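Long-range contact in ribose-phosphate pyrophosphokinase (Mycobacterium smegmatis, PDB 5MP7), which probably transfers the pyrophosphoryl group of ATP to the 1-hydroxyl of ribose 5-phosphate, making the nucleotide precursor PRPP: residues R92-D106 with G128-I142. Sequence-based numbering, arbitrary orientation.
Sequences RITAILPFYPYARQD and GADRIVSVDLHTDQI
Ser-134 gives its OG to Leu-97 O (2.7 Å), adding a side-chain bond to the backbone pairing of two parallel strands, 92-97 and 131-135, and the same OG lies against Tyr-100 CB. Before it runs the backbone ladder: Ala-95 N to Arg-131 O, Val-133 N to Ala-95 O, and Leu-97 N to Val-133 O. At the other end, the short carboxylate of Asp-130 can reach back to the neighbouring backbone: OD2 accepts from Ile-93 N (3.0 Å) through its anti lone pair, while Asp-130 N donates to Ile-93 O. The extended start of Arg-131 lays CD along Thr-94 CG2; the bend at chi3 (-73°) then turns the guanidinium so that NH1 reaches Thr-94 OG1 (3.2 Å), near the guanidinium plane.

Beyond the strands, Ile-142 CG2 sits over one face of the Tyr-100 ring, 4.1 Å from its centroid, and Ile-142 CD1 packs on Ala-103, whose small CB also admits His-138 CB. Arg-104 CG lies over the centre of the ring of His-138, a predicted magnesium ligand. Its ND1 is hydrogen-bonded to Asp-231 OD2, and Asp-106 OD2 meets its CD2 edge in plane. Arg-104, predicted to bind ATP, forms a salt bridge through NH2 with Glu-47 OE1 of a second subunit.

Both strands belong to a beta-alpha-beta unit of the five-stranded parallel sheet: helix 116-127 packs on Ile-132 and Tyr-100, helix 302-314 covers Thr-94, Ile-96 and Val-133, and strand 60-64 pairs with the other edge of 92-97.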
loop_
_atom_site.group_PDB
_atom_site.type_symbol
_atom_site.label_atom_id
_atom_site.label_comp_id
_atom_site.label_asym_id
_atom_site.label_seq_id
_atom_site.Cartn_x
_atom_site.Cartn_y
_atom_site.Cartn_z
ATOM N N ARG A 92 44.538 32.723 38.943
ATOM C CA ARG A 92 45.670 31.994 38.368
ATOM C C ARG A 92 45.206 30.577 38.018
ATOM O O ARG A 92 44.530 29.944 38.825
ATOM C CB ARG A 92 46.753 31.890 39.421
ATOM C CG ARG A 92 47.701 33.056 39.476
ATOM C CD ARG A 92 48.500 33.072 40.801
ATOM N NE ARG A 92 48.640 34.463 41.234
ATOM C CZ ARG A 92 48.135 35.035 42.337
ATOM N NH1 ARG A 92 47.463 34.355 43.257
ATOM N NH2 ARG A 92 48.349 36.347 42.543
ATOM N N ILE A 93 45.592 30.073 36.848
ATOM C CA ILE A 93 45.226 28.731 36.403
ATOM C C ILE A 93 46.474 27.911 36.080
ATOM O O ILE A 93 47.245 28.262 35.199
ATOM C CB ILE A 93 44.333 28.782 35.160
ATOM C CG1 ILE A 93 43.130 29.636 35.457
ATOM C CG2 ILE A 93 43.867 27.375 34.766
ATOM C CD1 ILE A 93 42.349 30.003 34.227
ATOM N N THR A 94 46.669 26.814 36.788
ATOM C CA THR A 94 47.737 25.892 36.488
ATOM C C THR A 94 47.143 24.578 35.947
ATOM O O THR A 94 46.303 23.996 36.575
ATOM C CB THR A 94 48.553 25.590 37.755
ATOM O OG1 THR A 94 49.062 26.813 38.324
ATOM C CG2 THR A 94 49.691 24.664 37.438
ATOM N N ALA A 95 47.569 24.143 34.779
ATOM C CA ALA A 95 47.180 22.868 34.224
ATOM C C ALA A 95 48.182 21.805 34.660
ATOM O O ALA A 95 49.398 21.975 34.548
ATOM C CB ALA A 95 47.154 22.932 32.719
ATOM N N ILE A 96 47.678 20.701 35.169
ATOM C CA ILE A 96 48.514 19.594 35.569
ATOM C C ILE A 96 48.240 18.438 34.611
ATOM O O ILE A 96 47.123 17.953 34.521
ATOM C CB ILE A 96 48.184 19.186 36.995
ATOM C CG1 ILE A 96 48.599 20.295 37.936
ATOM C CG2 ILE A 96 48.927 17.923 37.366
ATOM C CD1 ILE A 96 47.961 20.131 39.282
ATOM N N LEU A 97 49.267 18.024 33.889
ATOM C CA LEU A 97 49.132 16.930 32.938
ATOM C C LEU A 97 50.168 15.873 33.276
ATOM O O LEU A 97 51.252 15.944 32.773
ATOM C CB LEU A 97 49.357 17.438 31.535
ATOM C CG LEU A 97 48.297 18.440 31.068
ATOM C CD1 LEU A 97 48.743 19.835 31.401
ATOM C CD2 LEU A 97 48.091 18.358 29.562
ATOM N N PRO A 98 49.849 14.920 34.168
ATOM C CA PRO A 98 50.884 14.014 34.653
ATOM C C PRO A 98 51.557 13.266 33.511
ATOM O O PRO A 98 52.762 13.105 33.529
ATOM C CB PRO A 98 50.118 13.070 35.568
ATOM C CG PRO A 98 48.937 13.842 36.020
ATOM C CD PRO A 98 48.557 14.698 34.855
ATOM N N PHE A 99 50.789 12.835 32.522
ATOM C CA PHE A 99 51.327 12.323 31.267
ATOM C C PHE A 99 50.987 13.341 30.171
ATOM O O PHE A 99 49.811 13.604 29.892
ATOM C CB PHE A 99 50.700 10.967 30.999
ATOM C CG PHE A 99 50.993 10.388 29.637
ATOM C CD1 PHE A 99 52.133 9.633 29.440
ATOM C CD2 PHE A 99 50.095 10.545 28.586
ATOM C CE1 PHE A 99 52.403 9.056 28.215
ATOM C CE2 PHE A 99 50.354 9.978 27.359
ATOM C CZ PHE A 99 51.518 9.239 27.167
ATOM N N TYR A 100 52.011 13.960 29.597
ATOM C CA TYR A 100 51.821 15.041 28.626
ATOM C C TYR A 100 51.418 14.454 27.277
ATOM O O TYR A 100 52.174 13.711 26.666
ATOM C CB TYR A 100 53.097 15.845 28.519
ATOM C CG TYR A 100 52.986 17.129 27.756
ATOM C CD1 TYR A 100 53.026 17.148 26.359
ATOM C CD2 TYR A 100 52.945 18.351 28.412
ATOM C CE1 TYR A 100 52.996 18.340 25.647
ATOM C CE2 TYR A 100 52.904 19.569 27.701
ATOM C CZ TYR A 100 52.949 19.547 26.322
ATOM O OH TYR A 100 52.915 20.694 25.594
ATOM N N PRO A 101 50.211 14.733 26.827
ATOM C CA PRO A 101 49.774 14.181 25.553
ATOM C C PRO A 101 50.535 14.745 24.354
ATOM O O PRO A 101 50.839 15.938 24.336
ATOM C CB PRO A 101 48.295 14.616 25.460
ATOM C CG PRO A 101 48.120 15.707 26.438
ATOM C CD PRO A 101 49.315 15.784 27.320
ATOM N N TYR A 102 50.794 13.864 23.379
ATOM C CA TYR A 102 51.512 14.130 22.175
ATOM C C TYR A 102 52.988 14.405 22.398
ATOM O O TYR A 102 53.657 14.926 21.507
ATOM C CB TYR A 102 50.842 15.266 21.375
ATOM C CG TYR A 102 49.563 14.839 20.797
ATOM C CD1 TYR A 102 49.541 14.130 19.635
ATOM C CD2 TYR A 102 48.358 15.105 21.444
ATOM C CE1 TYR A 102 48.354 13.723 19.073
ATOM C CE2 TYR A 102 47.155 14.707 20.907
ATOM C CZ TYR A 102 47.160 14.012 19.711
ATOM O OH TYR A 102 46.000 13.515 19.201
ATOM N N ALA A 103 53.517 14.066 23.562
ATOM C CA ALA A 103 54.947 14.320 23.870
ATOM C C ALA A 103 55.892 13.646 22.908
ATOM O O ALA A 103 56.948 14.193 22.642
ATOM C CB ALA A 103 55.280 13.928 25.293
ATOM N N ARG A 104 55.509 12.485 22.365
ATOM C CA ARG A 104 56.344 11.810 21.391
ATOM C C ARG A 104 56.467 12.540 20.047
ATOM O O ARG A 104 57.489 12.415 19.373
ATOM C CB ARG A 104 55.894 10.378 21.195
ATOM C CG ARG A 104 56.318 9.493 22.361
ATOM C CD ARG A 104 55.689 8.114 22.279
ATOM N NE ARG A 104 54.230 8.195 22.324
ATOM C CZ ARG A 104 53.398 7.163 22.162
ATOM N NH1 ARG A 104 53.853 5.933 21.931
ATOM N NH2 ARG A 104 52.092 7.369 22.253
ATOM N N GLN A 105 55.456 13.322 19.671
ATOM C CA GLN A 105 55.528 14.168 18.470
ATOM C C GLN A 105 56.096 15.563 18.796
ATOM O O GLN A 105 55.389 16.552 18.754
ATOM C CB GLN A 105 54.150 14.237 17.837
ATOM C CG GLN A 105 54.131 14.852 16.441
ATOM C CD GLN A 105 54.831 13.999 15.390
ATOM O OE1 GLN A 105 54.647 12.785 15.330
ATOM N NE2 GLN A 105 55.659 14.628 14.574
ATOM N N ASP A 106 57.389 15.619 19.153
ATOM C CA ASP A 106 58.085 16.884 19.582
ATOM C C ASP A 106 59.081 17.424 18.550
ATOM O O ASP A 106 59.875 18.306 18.837
ATOM C CB ASP A 106 58.791 16.681 20.923
ATOM C CG ASP A 106 59.727 15.443 20.952
ATOM O OD1 ASP A 106 59.950 14.767 19.900
ATOM O OD2 ASP A 106 60.228 15.125 22.063
ATOM N N GLY A 128 43.669 29.642 28.447
ATOM C CA GLY A 128 43.862 30.499 29.634
ATOM C C GLY A 128 44.844 30.004 30.679
ATOM O O GLY A 128 44.924 30.584 31.755
ATOM N N ALA A 129 45.588 28.936 30.417
ATOM C CA ALA A 129 46.512 28.424 31.424
ATOM C C ALA A 129 47.718 29.347 31.574
ATOM O O ALA A 129 48.278 29.813 30.613
ATOM C CB ALA A 129 46.970 27.024 31.071
ATOM N N ASP A 130 48.123 29.559 32.810
ATOM C CA ASP A 130 49.276 30.351 33.157
ATOM C C ASP A 130 50.515 29.492 33.454
ATOM O O ASP A 130 51.624 29.967 33.361
ATOM C CB ASP A 130 48.907 31.229 34.355
ATOM C CG ASP A 130 47.652 32.129 34.062
ATOM O OD1 ASP A 130 47.735 32.930 33.061
ATOM O OD2 ASP A 130 46.612 32.045 34.818
ATOM N N ARG A 131 50.328 28.229 33.781
ATOM C CA ARG A 131 51.410 27.353 34.167
ATOM C C ARG A 131 51.052 25.922 33.760
ATOM O O ARG A 131 49.883 25.583 33.671
ATOM C CB ARG A 131 51.573 27.437 35.654
ATOM C CG ARG A 131 52.662 26.549 36.213
ATOM C CD ARG A 131 52.752 26.588 37.710
ATOM N NE ARG A 131 53.335 27.857 38.145
ATOM C CZ ARG A 131 52.668 28.973 38.424
ATOM N NH1 ARG A 131 51.335 29.017 38.376
ATOM N NH2 ARG A 131 53.354 30.056 38.812
ATOM N N ILE A 132 52.057 25.119 33.449
ATOM C CA ILE A 132 51.900 23.703 33.171
ATOM C C ILE A 132 52.799 22.919 34.136
ATOM O O ILE A 132 53.947 23.269 34.351
ATOM C CB ILE A 132 52.287 23.378 31.742
ATOM C CG1 ILE A 132 51.275 23.962 30.795
ATOM C CG2 ILE A 132 52.333 21.882 31.518
ATOM C CD1 ILE A 132 51.678 23.818 29.337
ATOM N N VAL A 133 52.255 21.866 34.725
ATOM C CA VAL A 133 53.000 20.951 35.578
ATOM C C VAL A 133 52.885 19.564 34.947
ATOM O O VAL A 133 51.778 19.093 34.641
ATOM C CB VAL A 133 52.390 20.863 36.946
ATOM C CG1 VAL A 133 53.052 19.778 37.759
ATOM C CG2 VAL A 133 52.520 22.199 37.651
ATOM N N SER A 134 54.023 18.906 34.755
ATOM C CA SER A 134 54.044 17.581 34.154
ATOM C C SER A 134 55.099 16.714 34.791
ATOM O O SER A 134 55.994 17.206 35.486
ATOM C CB SER A 134 54.274 17.743 32.667
ATOM O OG SER A 134 53.765 16.641 31.948
ATOM N N VAL A 135 55.008 15.414 34.564
ATOM C CA VAL A 135 55.959 14.488 35.146
ATOM C C VAL A 135 56.675 13.781 34.019
ATOM O O VAL A 135 56.022 13.177 33.175
ATOM C CB VAL A 135 55.262 13.426 36.031
ATOM C CG1 VAL A 135 56.296 12.516 36.710
ATOM C CG2 VAL A 135 54.376 14.094 37.086
ATOM N N ASP A 136 58.003 13.779 34.070
ATOM C CA ASP A 136 58.846 13.028 33.141
ATOM C C ASP A 136 58.447 13.118 31.667
ATOM O O ASP A 136 58.046 12.136 31.008
ATOM C CB ASP A 136 59.047 11.576 33.595
ATOM C CG ASP A 136 60.030 11.453 34.787
ATOM O OD1 ASP A 136 61.101 12.130 34.810
ATOM O OD2 ASP A 136 59.729 10.691 35.736
ATOM N N LEU A 137 58.562 14.339 31.163
ATOM C CA LEU A 137 58.405 14.614 29.755
ATOM C C LEU A 137 59.301 13.713 28.899
ATOM O O LEU A 137 60.416 13.378 29.275
ATOM C CB LEU A 137 58.711 16.076 29.485
ATOM C CG LEU A 137 57.809 17.046 30.224
ATOM C CD1 LEU A 137 58.407 18.432 30.232
ATOM C CD2 LEU A 137 56.421 17.047 29.612
ATOM N N HIS A 138 58.798 13.341 27.730
ATOM C CA HIS A 138 59.543 12.525 26.794
ATOM C C HIS A 138 60.899 13.173 26.456
ATOM O O HIS A 138 61.901 12.468 26.328
ATOM C CB HIS A 138 58.710 12.325 25.530
ATOM C CG HIS A 138 59.372 11.475 24.505
ATOM N ND1 HIS A 138 59.483 10.109 24.648
ATOM C CD2 HIS A 138 59.968 11.787 23.332
ATOM C CE1 HIS A 138 60.115 9.611 23.600
ATOM N NE2 HIS A 138 60.415 10.609 22.784
ATOM N N THR A 139 60.903 14.502 26.284
ATOM C CA THR A 139 62.136 15.298 26.212
ATOM C C THR A 139 62.020 16.515 27.082
ATOM O O THR A 139 60.963 17.123 27.149
ATOM C CB THR A 139 62.450 15.808 24.786
ATOM O OG1 THR A 139 61.228 16.144 24.112
ATOM C CG2 THR A 139 63.261 14.749 23.984
ATOM N N ASP A 140 63.137 16.886 27.690
ATOM C CA ASP A 140 63.197 17.999 28.595
ATOM C C ASP A 140 62.930 19.327 27.871
ATOM O O ASP A 140 62.432 20.269 28.458
ATOM C CB ASP A 140 64.567 18.028 29.282
ATOM C CG ASP A 140 64.921 16.689 30.022
ATOM O OD1 ASP A 140 64.333 15.633 29.694
ATOM O OD2 ASP A 140 65.805 16.698 30.921
ATOM N N GLN A 141 63.184 19.381 26.576
ATOM C CA GLN A 141 63.002 20.608 25.797
ATOM C C GLN A 141 61.560 21.022 25.648
ATOM O O GLN A 141 61.301 22.191 25.387
ATOM C CB GLN A 141 63.643 20.513 24.407
ATOM C CG GLN A 141 65.168 20.566 24.443
ATOM C CD GLN A 141 65.772 19.278 24.950
ATOM O OE1 GLN A 141 65.278 18.193 24.650
ATOM N NE2 GLN A 141 66.816 19.385 25.761
ATOM N N ILE A 142 60.615 20.091 25.840
ATOM C CA ILE A 142 59.173 20.421 25.857
ATOM C C ILE A 142 58.847 21.550 26.863
ATOM O O ILE A 142 57.880 22.280 26.695
ATOM C CB ILE A 142 58.333 19.147 26.125
ATOM C CG1 ILE A 142 58.396 18.244 24.904
ATOM C CG2 ILE A 142 56.881 19.483 26.427
ATOM C CD1 ILE A 142 57.814 16.868 25.098
HETATM O O HOH W 1 54.534 13.538 30.617
HETATM O O HOH W 2 60.007 10.387 19.618
#